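Local coordinates for protein cytochrome P450 RhF (Acinetobacter radioresistens, PDB 6RO8) that probably acts as a heme-dependent monooxygenase, this chain being the heme domain of a longer protein that also carries a 2Fe-2S domain, at residues Phe34-Pro37 / Tyr38-Pro42; Ala45-Glu48 / Phe49-Gln52; Val120-Glu123 / Arg124-Leu128. All blocks are in the same frame, centred on the assembly; numbering follows the deposited sequence.

Interaction 1 (Phe34-Pro37 / Tyr38-Pro42); sequences FAVP and YQQDP
V36 and Q40 lie side by side on one flank of the helix and point the same way. The CG1 methyl of V36 is 3.5 Å from NE2 of Q40. With its chi1 of 173°, V36 turns this methyl away from its backbone N and toward Q40, whose chain is extended beyond CG. Q39 takes another course. Its CB and CG rest on the A35 carbonyl, with CG 3.5 Å from A35 O. The chain then bends at chi2. This brings NE2 to the edge of the Y38 ring, in its plane, and NE2 is hydrogen-bonded to the carbonyls of M33 and N417. P42 CB sits over one face of the same ring. These side chains belong to helix 36-40, an early element of the P450 heme domain. A35 is at its N-cap position. Its carbonyl takes a nearly straight bond from Q39 N, 3.3 Å from A35 O. Further i to i+4 hydrogen bonds run from Q40 N to V36 O (2.7 Å) and D41 N to P37 O (2.9 Å). The Y38 hydroxyl gives its hydrogen to T418 O. D41 leaves this helix and caps the next, with OD1 accepting from L44 N.

Interaction 2 (Ala45-Glu48 / Phe49-Gln52); sequences ALKE and FRAQ
The F49 ring meets A45 and L46 across the contact, and the R50 guanidinium meets K47. A45 O sits at the edge of the phenyl ring, in its plane, 3.9 Å from F49 CD2. The same ring atom is 3.9 Å from the L46 CD2 methyl, which comes in at a slant. F56, outside the two segments, stacks with the F49 ring. The guanidinium of R50 has K47 CA over one face, 3.6 Å above its plane and offset toward the rim. R50 bends at chi3 (-66°). This folds its end back over the first turn of helix 47-52, where NH2 lies 3.6 Å from K47 CG. The K47 chain runs outward, nearly straight, past that nitrogen. Backbone hydrogen bonds of the helix run alongside: R50 N to L46 O, 2.8 Å, and Q52 N to E48 O, 2.9 Å. L46 holds the N-cap position. F49, E48 and Q52 touch L24, which places this turn against helix 20-29, the first helix of the model. K47 NZ and R50 NH2 stay 5.3 Å apart, two like charges. Each side chain has a partner outside the contact. K47 NZ forms a salt bridge with D359, and R50 NH1 is hydrogen-bonded to A43 O and S347 OG. The D359 carboxylate probably offsets part of the like charge, while A43 and S347 hold NH1 of the buried guanidinium.

Interaction 3 (Val120-Glu123 / Arg124-Leu128); sequences VHME and RRRAL. With HEM (protoporphyrin IX containing Fe), chain B.
M122 and R126 lie side by side, both with CG anti to the backbone N (chi1 157° and 178°). M122 then bends at chi2, while R126 stays extended from CG to NE and reaches the heme. The segments form helix 121-127, probably the start of helix C of the P450 fold, where an arginine commonly binds a heme propionate. R126 NH1 donates to O2D of the heme, 2.8 Å away, and this oxygen lies at the guanidinium edge, near its plane. The bend turns the M122 methyl CE toward O2D and sets it 3.9 Å from R126 CD. H379 ND1 and R322 NH2 are also hydrogen-bonded to the heme. On another side of the helix, H121 and R124 lie side by side and point the same way, ring and guanidinium planes 72° apart. ND1 of H121 sits over a face of the guanidinium, and R124 NH2 lies at the imidazole edge, but the two are not hydrogen-bonded. R125 NE is hydrogen-bonded to V254 O, and its NH1 forms a salt bridge with E116. E123 OE1 runs beside the R126 chain, 3.8 Å from R126 CB. R126 NH1 has a second acceptor, the carbonyl oxygen of Q380.

From the N terminus the three contacts follow in series. None nests in or crosses another. Each closes only a turn of helix, since its two segments are continuous. Interaction 1 covers helix 36-40. Interaction 2 follows on helix 47-52, after helix 42-45. The two touch: A45 CB packs against Y38 N, and L46 CD1 against Y38 CE1. Together they join the N-terminal part of the chain to T418 and D359, far along the sequence. Interaction 3 comes some 70 residues later, on the opposite side of the chain's centre from interaction 1, where helix 121-127 meets a heme propionate. Its nearest atoms are about 22 Å from interaction 1 and about 24 Å from interaction 2.

Interaction 1 (Phe34-Pro37 / Tyr38-Pro42)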
loop_
_atom_site.group_PDB
_atom_site.type_symbol
_atom_site.label_atom_id
_atom_site.label_comp_id
_atom_site.label_asym_id
_atom_site.label_seq_id
_atom_site.Cartn_x
_atom_site.Cartn_y
_atom_site.Cartn_z
ATOM N N PHE A 34 -9.995 12.630 -6.430
ATOM C CA PHE A 34 -9.149 12.936 -7.571
ATOM C C PHE A 34 -9.009 14.435 -7.812
ATOM O O PHE A 34 -8.298 14.842 -8.735
ATOM C CB PHE A 34 -9.679 12.214 -8.812
ATOM C CG PHE A 34 -9.632 10.720 -8.686
ATOM C CD1 PHE A 34 -8.469 10.029 -8.967
ATOM C CD2 PHE A 34 -10.749 10.007 -8.256
ATOM C CE1 PHE A 34 -8.414 8.637 -8.825
ATOM C CE2 PHE A 34 -10.700 8.619 -8.115
ATOM C CZ PHE A 34 -9.531 7.934 -8.393
ATOM N N ALA A 35 -9.628 15.264 -6.981
ATOM C CA ALA A 35 -9.428 16.694 -7.099
ATOM C C ALA A 35 -8.081 17.083 -6.487
ATOM O O ALA A 35 -7.421 16.290 -5.813
ATOM C CB ALA A 35 -10.577 17.444 -6.433
ATOM N N VAL A 36 -7.683 18.336 -6.736
ATOM C CA VAL A 36 -6.331 18.758 -6.394
ATOM C C VAL A 36 -5.999 18.639 -4.897
ATOM O O VAL A 36 -4.911 18.182 -4.582
ATOM C CB VAL A 36 -6.088 20.220 -6.908
ATOM C CG1 VAL A 36 -4.746 20.733 -6.403
ATOM C CG2 VAL A 36 -6.160 20.264 -8.424
ATOM N N PRO A 37 -6.888 19.070 -3.991
ATOM C CA PRO A 37 -6.464 19.058 -2.566
ATOM C C PRO A 37 -6.105 17.683 -2.056
ATOM O O PRO A 37 -5.005 17.520 -1.509
ATOM C CB PRO A 37 -7.676 19.650 -1.835
ATOM C CG PRO A 37 -8.433 20.378 -2.901
ATOM C CD PRO A 37 -8.237 19.608 -4.152
ATOM N N TYR A 38 -6.984 16.686 -2.222
ATOM C CA TYR A 38 -6.641 15.323 -1.822
ATOM C C TYR A 38 -5.323 14.887 -2.442
ATOM O O TYR A 38 -4.411 14.434 -1.742
ATOM C CB TYR A 38 -7.759 14.355 -2.215
ATOM C CG TYR A 38 -7.635 12.978 -1.574
ATOM C CD1 TYR A 38 -8.028 12.766 -0.245
ATOM C CD2 TYR A 38 -7.104 11.890 -2.287
ATOM C CE1 TYR A 38 -7.929 11.522 0.342
ATOM C CE2 TYR A 38 -6.979 10.639 -1.690
ATOM C CZ TYR A 38 -7.406 10.465 -0.385
ATOM O OH TYR A 38 -7.305 9.231 0.196
ATOM N N GLN A 39 -5.204 15.033 -3.760
ATOM C CA GLN A 39 -4.012 14.625 -4.490
ATOM C C GLN A 39 -2.763 15.397 -4.072
ATOM O O GLN A 39 -1.657 14.866 -4.189
ATOM C CB GLN A 39 -4.255 14.775 -5.991
ATOM C CG GLN A 39 -5.193 13.729 -6.553
ATOM C CD GLN A 39 -4.681 12.299 -6.313
ATOM O OE1 GLN A 39 -3.536 11.955 -6.663
ATOM N NE2 GLN A 39 -5.526 11.469 -5.708
ATOM N N GLN A 40 -2.906 16.617 -3.558
ATOM C CA GLN A 40 -1.741 17.321 -3.036
ATOM C C GLN A 40 -1.341 16.812 -1.657
ATOM O O GLN A 40 -0.146 16.674 -1.367
ATOM C CB GLN A 40 -2.022 18.818 -2.972
ATOM C CG GLN A 40 -1.594 19.595 -4.185
ATOM C CD GLN A 40 -1.894 21.068 -4.019
ATOM O OE1 GLN A 40 -2.311 21.500 -2.947
ATOM N NE2 GLN A 40 -1.694 21.845 -5.076
ATOM N N ASP A 41 -2.322 16.535 -0.804
ATOM C CA ASP A 41 -2.132 16.205 0.603
ATOM C C ASP A 41 -3.421 15.612 1.164
ATOM O O ASP A 41 -4.314 16.365 1.565
ATOM C CB ASP A 41 -1.736 17.457 1.389
ATOM C CG ASP A 41 -1.229 17.148 2.796
ATOM O OD1 ASP A 41 -1.670 16.143 3.415
ATOM O OD2 ASP A 41 -0.397 17.938 3.298
ATOM N N PRO A 42 -3.555 14.280 1.223
ATOM C CA PRO A 42 -4.839 13.697 1.678
ATOM C C PRO A 42 -5.214 14.075 3.100
ATOM O O PRO A 42 -6.377 14.411 3.346
ATOM C CB PRO A 42 -4.636 12.185 1.541
ATOM C CG PRO A 42 -3.291 11.978 0.960
ATOM C CD PRO A 42 -2.539 13.275 0.886
#

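Interaction 2 (Ala45-Glu48 / Phe49-Gln52)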
loop_
_atom_site.group_PDB
_atom_site.type_symbol
_atom_site.label_atom_id
_atom_site.label_comp_id
_atom_site.label_asym_id
_atom_site.label_seq_id
_atom_site.Cartn_x
_atom_site.Cartn_y
_atom_site.Cartn_z
ATOM N N ALA A 45 -6.342 17.746 3.192
ATOM C CA ALA A 45 -7.639 17.949 2.564
ATOM C C ALA A 45 -8.789 17.582 3.493
ATOM O O ALA A 45 -9.901 18.087 3.318
ATOM C CB ALA A 45 -7.708 17.143 1.263
ATOM N N LEU A 46 -8.550 16.727 4.485
ATOM C CA LEU A 46 -9.599 16.290 5.396
ATOM C C LEU A 46 -9.496 16.975 6.754
ATOM O O LEU A 46 -10.222 16.618 7.689
ATOM C CB LEU A 46 -9.566 14.764 5.532
ATOM C CG LEU A 46 -10.012 14.164 4.182
ATOM C CD1 LEU A 46 -9.583 12.712 3.962
ATOM C CD2 LEU A 46 -11.529 14.355 3.957
ATOM N N LYS A 47 -8.627 17.977 6.867
ATOM C CA LYS A 47 -8.390 18.607 8.158
ATOM C C LYS A 47 -9.657 19.273 8.714
ATOM O O LYS A 47 -10.030 19.036 9.871
ATOM C CB LYS A 47 -7.242 19.606 8.038
ATOM C CG LYS A 47 -6.720 20.032 9.391
ATOM C CD LYS A 47 -5.314 20.559 9.288
ATOM C CE LYS A 47 -4.695 20.683 10.653
ATOM N NZ LYS A 47 -3.412 21.427 10.565
ATOM N N GLU A 48 -10.328 20.116 7.915
ATOM C CA GLU A 48 -11.579 20.719 8.382
ATOM C C GLU A 48 -12.568 19.648 8.815
ATOM O O GLU A 48 -13.311 19.825 9.791
ATOM C CB GLU A 48 -12.229 21.571 7.287
ATOM C CG GLU A 48 -11.375 22.597 6.571
ATOM C CD GLU A 48 -11.997 23.001 5.224
ATOM O OE1 GLU A 48 -11.965 22.189 4.261
ATOM O OE2 GLU A 48 -12.547 24.121 5.136
ATOM N N PHE A 49 -12.598 18.529 8.087
ATOM C CA PHE A 49 -13.557 17.472 8.389
ATOM C C PHE A 49 -13.212 16.754 9.690
ATOM O O PHE A 49 -14.111 16.435 10.477
ATOM C CB PHE A 49 -13.641 16.492 7.221
ATOM C CG PHE A 49 -14.233 17.090 5.975
ATOM C CD1 PHE A 49 -15.610 17.160 5.812
ATOM C CD2 PHE A 49 -13.413 17.591 4.972
ATOM C CE1 PHE A 49 -16.162 17.708 4.662
ATOM C CE2 PHE A 49 -13.961 18.146 3.812
ATOM C CZ PHE A 49 -15.335 18.207 3.659
ATOM N N ARG A 50 -11.921 16.485 9.939
ATOM C CA ARG A 50 -11.544 15.987 11.258
ATOM C C ARG A 50 -12.096 16.893 12.345
ATOM O O ARG A 50 -12.567 16.415 13.384
ATOM C CB ARG A 50 -10.017 15.861 11.396
ATOM C CG ARG A 50 -9.411 14.770 10.543
ATOM C CD ARG A 50 -8.016 14.341 11.007
ATOM N NE ARG A 50 -6.987 15.374 10.875
ATOM C CZ ARG A 50 -6.434 15.746 9.727
ATOM N NH1 ARG A 50 -6.833 15.190 8.599
ATOM N NH2 ARG A 50 -5.487 16.679 9.708
ATOM N N ALA A 51 -12.102 18.195 12.091
ATOM C CA ALA A 51 -12.499 19.164 13.100
ATOM C C ALA A 51 -14.011 19.200 13.311
ATOM O O ALA A 51 -14.477 19.106 14.451
ATOM C CB ALA A 51 -11.988 20.551 12.718
ATOM N N GLN A 52 -14.797 19.335 12.229
ATOM C CA GLN A 52 -16.217 19.652 12.360
ATOM C C GLN A 52 -17.171 18.738 11.592
ATOM O O GLN A 52 -18.380 18.995 11.609
ATOM C CB GLN A 52 -16.488 21.109 11.929
ATOM C CG GLN A 52 -15.502 22.146 12.478
ATOM C CD GLN A 52 -15.794 22.532 13.925
ATOM O OE1 GLN A 52 -16.850 22.203 14.466
ATOM N NE2 GLN A 52 -14.844 23.213 14.564
#

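Interaction 3 (Val120-Glu123 / Arg124-Leu128)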
loop_
_atom_site.group_PDB
_atom_site.type_symbol
_atom_site.label_atom_id
_atom_site.label_comp_id
_atom_site.label_asym_id
_atom_site.label_seq_id
_atom_site.Cartn_x
_atom_site.Cartn_y
_atom_site.Cartn_z
ATOM N N VAL A 120 -13.176 -17.365 10.274
ATOM C CA VAL A 120 -11.885 -17.982 9.967
ATOM C C VAL A 120 -11.510 -18.216 8.499
ATOM O O VAL A 120 -10.317 -18.314 8.227
ATOM C CB VAL A 120 -11.705 -19.282 10.792
ATOM C CG1 VAL A 120 -11.817 -18.954 12.306
ATOM C CG2 VAL A 120 -12.732 -20.259 10.420
ATOM N N HIS A 121 -12.432 -18.342 7.530
ATOM C CA HIS A 121 -11.913 -18.621 6.187
ATOM C C HIS A 121 -10.864 -17.592 5.816
ATOM O O HIS A 121 -9.861 -17.894 5.156
ATOM C CB HIS A 121 -13.006 -18.650 5.115
ATOM C CG HIS A 121 -14.086 -19.673 5.329
ATOM N ND1 HIS A 121 -14.085 -20.580 6.370
ATOM C CD2 HIS A 121 -15.185 -19.955 4.582
ATOM C CE1 HIS A 121 -15.174 -21.327 6.288
ATOM N NE2 HIS A 121 -15.841 -20.990 5.197
ATOM N N MET A 122 -11.095 -16.367 6.269
ATOM C CA MET A 122 -10.048 -15.366 6.354
ATOM C C MET A 122 -8.966 -15.781 7.358
ATOM O O MET A 122 -7.789 -15.899 6.999
ATOM C CB MET A 122 -10.710 -14.032 6.703
ATOM C CG MET A 122 -9.908 -12.963 7.349
ATOM S SD MET A 122 -8.242 -12.619 6.791
ATOM C CE MET A 122 -7.577 -12.036 8.335
ATOM N N GLU A 123 -9.346 -16.070 8.605
ATOM C CA GLU A 123 -8.344 -16.438 9.608
ATOM C C GLU A 123 -7.780 -17.844 9.403
ATOM O O GLU A 123 -6.581 -18.052 9.573
ATOM C CB GLU A 123 -8.917 -16.330 11.019
ATOM C CG GLU A 123 -8.905 -14.936 11.625
ATOM C CD GLU A 123 -7.545 -14.256 11.618
ATOM O OE1 GLU A 123 -6.524 -14.918 11.376
ATOM O OE2 GLU A 123 -7.494 -13.040 11.869
ATOM N N ARG A 124 -8.628 -18.831 9.101
ATOM C CA ARG A 124 -8.138 -20.164 8.755
ATOM C C ARG A 124 -7.065 -20.087 7.681
ATOM O O ARG A 124 -6.005 -20.704 7.811
ATOM C CB ARG A 124 -9.282 -21.049 8.266
ATOM C CG ARG A 124 -9.404 -22.366 8.971
ATOM C CD ARG A 124 -10.529 -23.168 8.370
ATOM N NE ARG A 124 -11.833 -22.765 8.876
ATOM C CZ ARG A 124 -12.978 -22.928 8.215
ATOM N NH1 ARG A 124 -12.983 -23.493 7.012
ATOM N NH2 ARG A 124 -14.125 -22.548 8.762
ATOM N N ARG A 125 -7.312 -19.314 6.623
ATOM C CA ARG A 125 -6.315 -19.144 5.570
ATOM C C ARG A 125 -5.093 -18.386 6.081
ATOM O O ARG A 125 -3.951 -18.775 5.817
ATOM C CB ARG A 125 -6.940 -18.424 4.379
ATOM C CG ARG A 125 -6.177 -18.585 3.092
ATOM C CD ARG A 125 -6.932 -17.916 1.966
ATOM N NE ARG A 125 -8.190 -18.593 1.670
ATOM C CZ ARG A 125 -9.175 -18.058 0.955
ATOM N NH1 ARG A 125 -9.045 -16.832 0.466
ATOM N NH2 ARG A 125 -10.287 -18.752 0.720
ATOM N N ARG A 126 -5.312 -17.294 6.818
ATOM C CA ARG A 126 -4.190 -16.576 7.409
ATOM C C ARG A 126 -3.457 -17.456 8.413
ATOM O O ARG A 126 -2.252 -17.701 8.274
ATOM C CB ARG A 126 -4.670 -15.284 8.077
ATOM C CG ARG A 126 -3.532 -14.528 8.754
ATOM C CD ARG A 126 -3.914 -13.121 9.181
ATOM N NE ARG A 126 -2.754 -12.431 9.753
ATOM C CZ ARG A 126 -2.561 -11.110 9.745
ATOM N NH1 ARG A 126 -3.461 -10.301 9.192
ATOM N NH2 ARG A 126 -1.463 -10.596 10.298
ATOM N N ALA A 127 -4.182 -17.955 9.430
ATOM C CA ALA A 127 -3.552 -18.706 10.516
ATOM C C ALA A 127 -2.722 -19.856 9.984
ATOM O O ALA A 127 -1.721 -20.238 10.597
ATOM C CB ALA A 127 -4.597 -19.235 11.507
ATOM N N LEU A 128 -3.087 -20.397 8.829
ATOM C CA LEU A 128 -2.363 -21.530 8.285
ATOM C C LEU A 128 -1.373 -21.119 7.196
ATOM O O LEU A 128 -1.037 -21.934 6.330
ATOM C CB LEU A 128 -3.343 -22.596 7.778
ATOM C CG LEU A 128 -3.916 -23.675 8.747
ATOM C CD1 LEU A 128 -2.851 -24.613 9.411
ATOM C CD2 LEU A 128 -4.869 -23.074 9.806
HETATM C CHA HEM B . -2.675 -6.162 4.459
HETATM C CHB HEM B . -0.401 -1.890 3.937
HETATM C CHC HEM B . 3.686 -4.131 2.505
HETATM C CHD HEM B . 1.227 -8.321 2.587
HETATM C C1A HEM B . -2.437 -4.805 4.431
HETATM C C2A HEM B . -3.379 -3.743 4.736
HETATM C C3A HEM B . -2.757 -2.578 4.592
HETATM C C4A HEM B . -1.387 -2.834 4.181
HETATM C CMA HEM B . -3.407 -1.198 4.826
HETATM C CAA HEM B . -4.852 -3.921 5.171
HETATM C CBA HEM B . -4.885 -3.800 6.682
HETATM C CGA HEM B . -6.266 -4.044 7.227
HETATM O O1A HEM B . -7.205 -4.275 6.427
HETATM O O2A HEM B . -6.413 -4.008 8.472
HETATM C C1B HEM B . 0.910 -2.126 3.597
HETATM C C2B HEM B . 1.965 -1.131 3.566
HETATM C C3B HEM B . 3.098 -1.748 3.153
HETATM C C4B HEM B . 2.794 -3.153 2.921
HETATM C CMB HEM B . 1.746 0.359 3.945
HETATM C CAB HEM B . 4.524 -1.179 2.964
HETATM C CBB HEM B . 4.937 0.021 3.372
HETATM C C1C HEM B . 3.384 -5.471 2.396
HETATM C C2C HEM B . 4.260 -6.547 1.965
HETATM C C3C HEM B . 3.549 -7.697 2.002
HETATM C C4C HEM B . 2.223 -7.387 2.453
HETATM C CMC HEM B . 5.736 -6.343 1.557
HETATM C CAC HEM B . 3.935 -9.163 1.660
HETATM C CBC HEM B . 5.141 -9.504 1.203
HETATM C C1D HEM B . -0.041 -8.114 3.070
HETATM C C2D HEM B . -1.060 -9.125 3.226
HETATM C C3D HEM B . -2.132 -8.542 3.750
HETATM C C4D HEM B . -1.838 -7.127 3.947
HETATM C CMD HEM B . -0.944 -10.619 2.852
HETATM C CAD HEM B . -3.459 -9.275 4.052
HETATM C CBD HEM B . -3.473 -9.891 5.444
HETATM C CGD HEM B . -4.905 -10.167 5.845
HETATM O O1D HEM B . -5.812 -9.890 5.033
HETATM O O2D HEM B . -5.155 -10.652 6.977
HETATM N NA HEM B . -1.242 -4.209 4.083
HETATM N NB HEM B . 1.451 -3.340 3.199
HETATM N NC HEM B . 2.151 -6.031 2.681
HETATM N ND HEM B . -0.550 -6.907 3.524
HETATM FE FE HEM B . 0.485 -5.136 3.367
HETATM O O HOH W 1 -0.405 -4.983 1.249
#